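Local coordinates for rhodopsin (Rubrobacter xylanophilus, PDB 6KFQ), which uses light absorbed by its bound retinal to pump protons across the membrane, as a heat-stable member of the microbial rhodopsins, at residues A[145-150]-A[164-169]. Residues are numbered along the deposited sequence; the frame is centred on the assembly and turned at random.
Sequences LVSRLF and FRTLAV. With MPG ([(Z)-octadec-9-enyl] (2R)-2,3-bis(oxidanyl)propanoate), chain F; SO4 (sulfate ion), chain S.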
# COMPACT_ATOMS: atom_id res chain seq x y z
N LEU A 145 -13.91 -3.13 0.23
CA LEU A 145 -13.16 -4.34 -0.07
C LEU A 145 -13.92 -5.58 0.39
O LEU A 145 -14.02 -6.57 -0.35
CB LEU A 145 -11.79 -4.26 0.60
CG LEU A 145 -10.86 -5.46 0.43
CD1 LEU A 145 -10.50 -5.68 -1.04
CD2 LEU A 145 -9.60 -5.27 1.27
N VAL A 146 -14.47 -5.54 1.60
CA VAL A 146 -15.08 -6.74 2.16
C VAL A 146 -16.47 -6.97 1.59
O VAL A 146 -16.83 -8.10 1.24
CB VAL A 146 -15.09 -6.66 3.70
CG1 VAL A 146 -15.99 -7.74 4.28
CG2 VAL A 146 -13.68 -6.78 4.25
N SER A 147 -17.27 -5.91 1.48
CA SER A 147 -18.67 -6.08 1.09
C SER A 147 -18.84 -6.31 -0.41
O SER A 147 -19.80 -6.97 -0.82
CB SER A 147 -19.48 -4.86 1.51
OG SER A 147 -19.06 -3.71 0.79
N ARG A 148 -17.93 -5.79 -1.23
CA ARG A 148 -18.07 -5.88 -2.68
C ARG A 148 -17.08 -6.85 -3.32
O ARG A 148 -17.49 -7.74 -4.06
CB ARG A 148 -17.91 -4.49 -3.31
CG ARG A 148 -17.98 -4.47 -4.82
CD ARG A 148 -19.38 -4.79 -5.32
NE ARG A 148 -19.43 -4.78 -6.78
CZ ARG A 148 -19.73 -3.71 -7.50
NH1 ARG A 148 -20.04 -2.56 -6.90
NH2 ARG A 148 -19.74 -3.79 -8.82
N LEU A 149 -15.78 -6.69 -3.06
CA LEU A 149 -14.81 -7.44 -3.84
C LEU A 149 -14.76 -8.91 -3.45
O LEU A 149 -14.50 -9.76 -4.31
CB LEU A 149 -13.42 -6.81 -3.72
CG LEU A 149 -13.25 -5.48 -4.46
CD1 LEU A 149 -11.80 -5.03 -4.41
CD2 LEU A 149 -13.74 -5.60 -5.89
N PHE A 150 -14.98 -9.25 -2.17
CA PHE A 150 -15.02 -10.66 -1.80
C PHE A 150 -16.16 -11.37 -2.52
O PHE A 150 -16.02 -12.52 -2.95
CB PHE A 150 -15.16 -10.83 -0.29
CG PHE A 150 -13.84 -10.86 0.44
CD1 PHE A 150 -13.24 -9.68 0.86
CD2 PHE A 150 -13.19 -12.06 0.70
CE1 PHE A 150 -12.03 -9.69 1.53
CE2 PHE A 150 -11.98 -12.08 1.38
CZ PHE A 150 -11.39 -10.89 1.79
N PHE A 164 -7.06 -13.98 -4.65
CA PHE A 164 -7.70 -12.78 -4.15
C PHE A 164 -7.87 -12.84 -2.64
O PHE A 164 -7.52 -11.90 -1.92
CB PHE A 164 -9.07 -12.55 -4.79
CG PHE A 164 -9.81 -11.42 -4.12
CD1 PHE A 164 -9.52 -10.11 -4.46
CD2 PHE A 164 -10.68 -11.67 -3.07
CE1 PHE A 164 -10.15 -9.05 -3.80
CE2 PHE A 164 -11.31 -10.61 -2.41
CZ PHE A 164 -11.03 -9.31 -2.78
N ARG A 165 -8.43 -13.94 -2.14
CA ARG A 165 -8.69 -14.05 -0.71
C ARG A 165 -7.40 -13.96 0.08
O ARG A 165 -7.35 -13.30 1.13
CB ARG A 165 -9.42 -15.36 -0.43
CG ARG A 165 -10.87 -15.32 -0.87
CD ARG A 165 -11.47 -16.70 -1.02
NE ARG A 165 -12.79 -16.64 -1.64
CZ ARG A 165 -13.38 -17.67 -2.24
NH1 ARG A 165 -12.77 -18.84 -2.30
NH2 ARG A 165 -14.59 -17.52 -2.78
N THR A 166 -6.33 -14.58 -0.41
CA THR A 166 -5.04 -14.50 0.26
C THR A 166 -4.53 -13.07 0.31
O THR A 166 -4.11 -12.58 1.36
CB THR A 166 -4.03 -15.42 -0.43
OG1 THR A 166 -4.46 -16.77 -0.27
CG2 THR A 166 -2.65 -15.24 0.19
N LEU A 167 -4.54 -12.38 -0.84
CA LEU A 167 -4.02 -11.02 -0.87
C LEU A 167 -4.92 -10.06 -0.09
O LEU A 167 -4.43 -9.11 0.53
CB LEU A 167 -3.89 -10.55 -2.32
CG LEU A 167 -2.84 -11.29 -3.15
CD1 LEU A 167 -2.81 -10.70 -4.55
CD2 LEU A 167 -1.47 -11.23 -2.50
N ALA A 168 -6.23 -10.28 -0.13
CA ALA A 168 -7.14 -9.37 0.55
C ALA A 168 -7.00 -9.48 2.07
O ALA A 168 -7.01 -8.47 2.77
CB ALA A 168 -8.58 -9.62 0.11
N VAL A 169 -6.88 -10.71 2.58
CA VAL A 169 -6.66 -10.88 4.02
C VAL A 169 -5.31 -10.31 4.41
O VAL A 169 -5.18 -9.62 5.42
CB VAL A 169 -6.78 -12.37 4.40
CG1 VAL A 169 -6.38 -12.58 5.84
CG2 VAL A 169 -8.19 -12.85 4.20
C4 MPG F . -14.37 -11.34 4.65
C5 MPG F . -13.03 -11.81 5.18
C6 MPG F . -12.37 -10.85 6.14
C7 MPG F . -11.00 -11.29 6.63
C8 MPG F . -10.43 -10.39 7.69
C9 MPG F . -9.06 -10.78 8.15
C10 MPG F . -8.45 -10.22 9.17
C11 MPG F . -9.08 -9.15 10.01
C12 MPG F . -8.34 -8.85 11.28
C13 MPG F . -7.03 -8.09 11.11
C14 MPG F . -6.33 -7.83 12.42
C15 MPG F . -5.12 -6.93 12.36
C16 MPG F . -4.47 -6.71 13.70
C17 MPG F . -3.37 -5.69 13.77
C18 MPG F . -2.82 -5.51 15.17
S SO4 S . -20.32 -0.21 -10.03
O1 SO4 S . -20.60 -0.28 -8.60
O2 SO4 S . -19.16 0.63 -10.30
O3 SO4 S . -20.07 -1.57 -10.51
O4 SO4 S . -21.47 0.34 -10.75
O HOH W 1 -14.38 -14.43 -1.68
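Phe150 has the edge of the Phe164 ring against one face and the MPG chain against the other where helix 124-153 runs antiparallel to helix 158-184, with local axes 11.8 Å apart and at 165°. The edge of Phe164 points at the Phe150 ring, bringing Phe164 CE2 over its centre in a T-shaped stack with centroids 5.1 Å apart and planes at 78°. The hydrocarbon chain of the bound MPG covers the opposite face, its C5 coming to 3.9 Å from Phe150 CZ. Tight packing continues along the inner side: Phe150 CZ sits 3.5 Å from Ala168 CB, whose methyl also lies over one face of Phe164, toward the rim. Phe164 reaches across to the other helix because its chi1 of 172° swings CG away from the backbone N, and its CZ rests 3.6 Å from Leu149 CB and also touches Leu145 CD1. Leu145 and Leu149 extend this apolar seam to helix 70-90. Replacing Phe150 by an alanine is likely to open a gap between the helices, leaving the edge of Phe164 without its aromatic face and MPG with less protein surface to lie on.

At the looser polar margin no direct hydrogen bond joins residues 145-150 to 164-169. Here the exposed Arg165 passes obliquely by the Phe150 ring, its CG near Phe150 CE2, and Arg165 NE donates to a water at 2.7 Å, which in turn donates to Phe150 O at 2.8 Å. Cohesion thus rests here on aromatic and aliphatic packing, with MPG covering the outer face of Phe150 and a water bridge as the polar link found between these two segments.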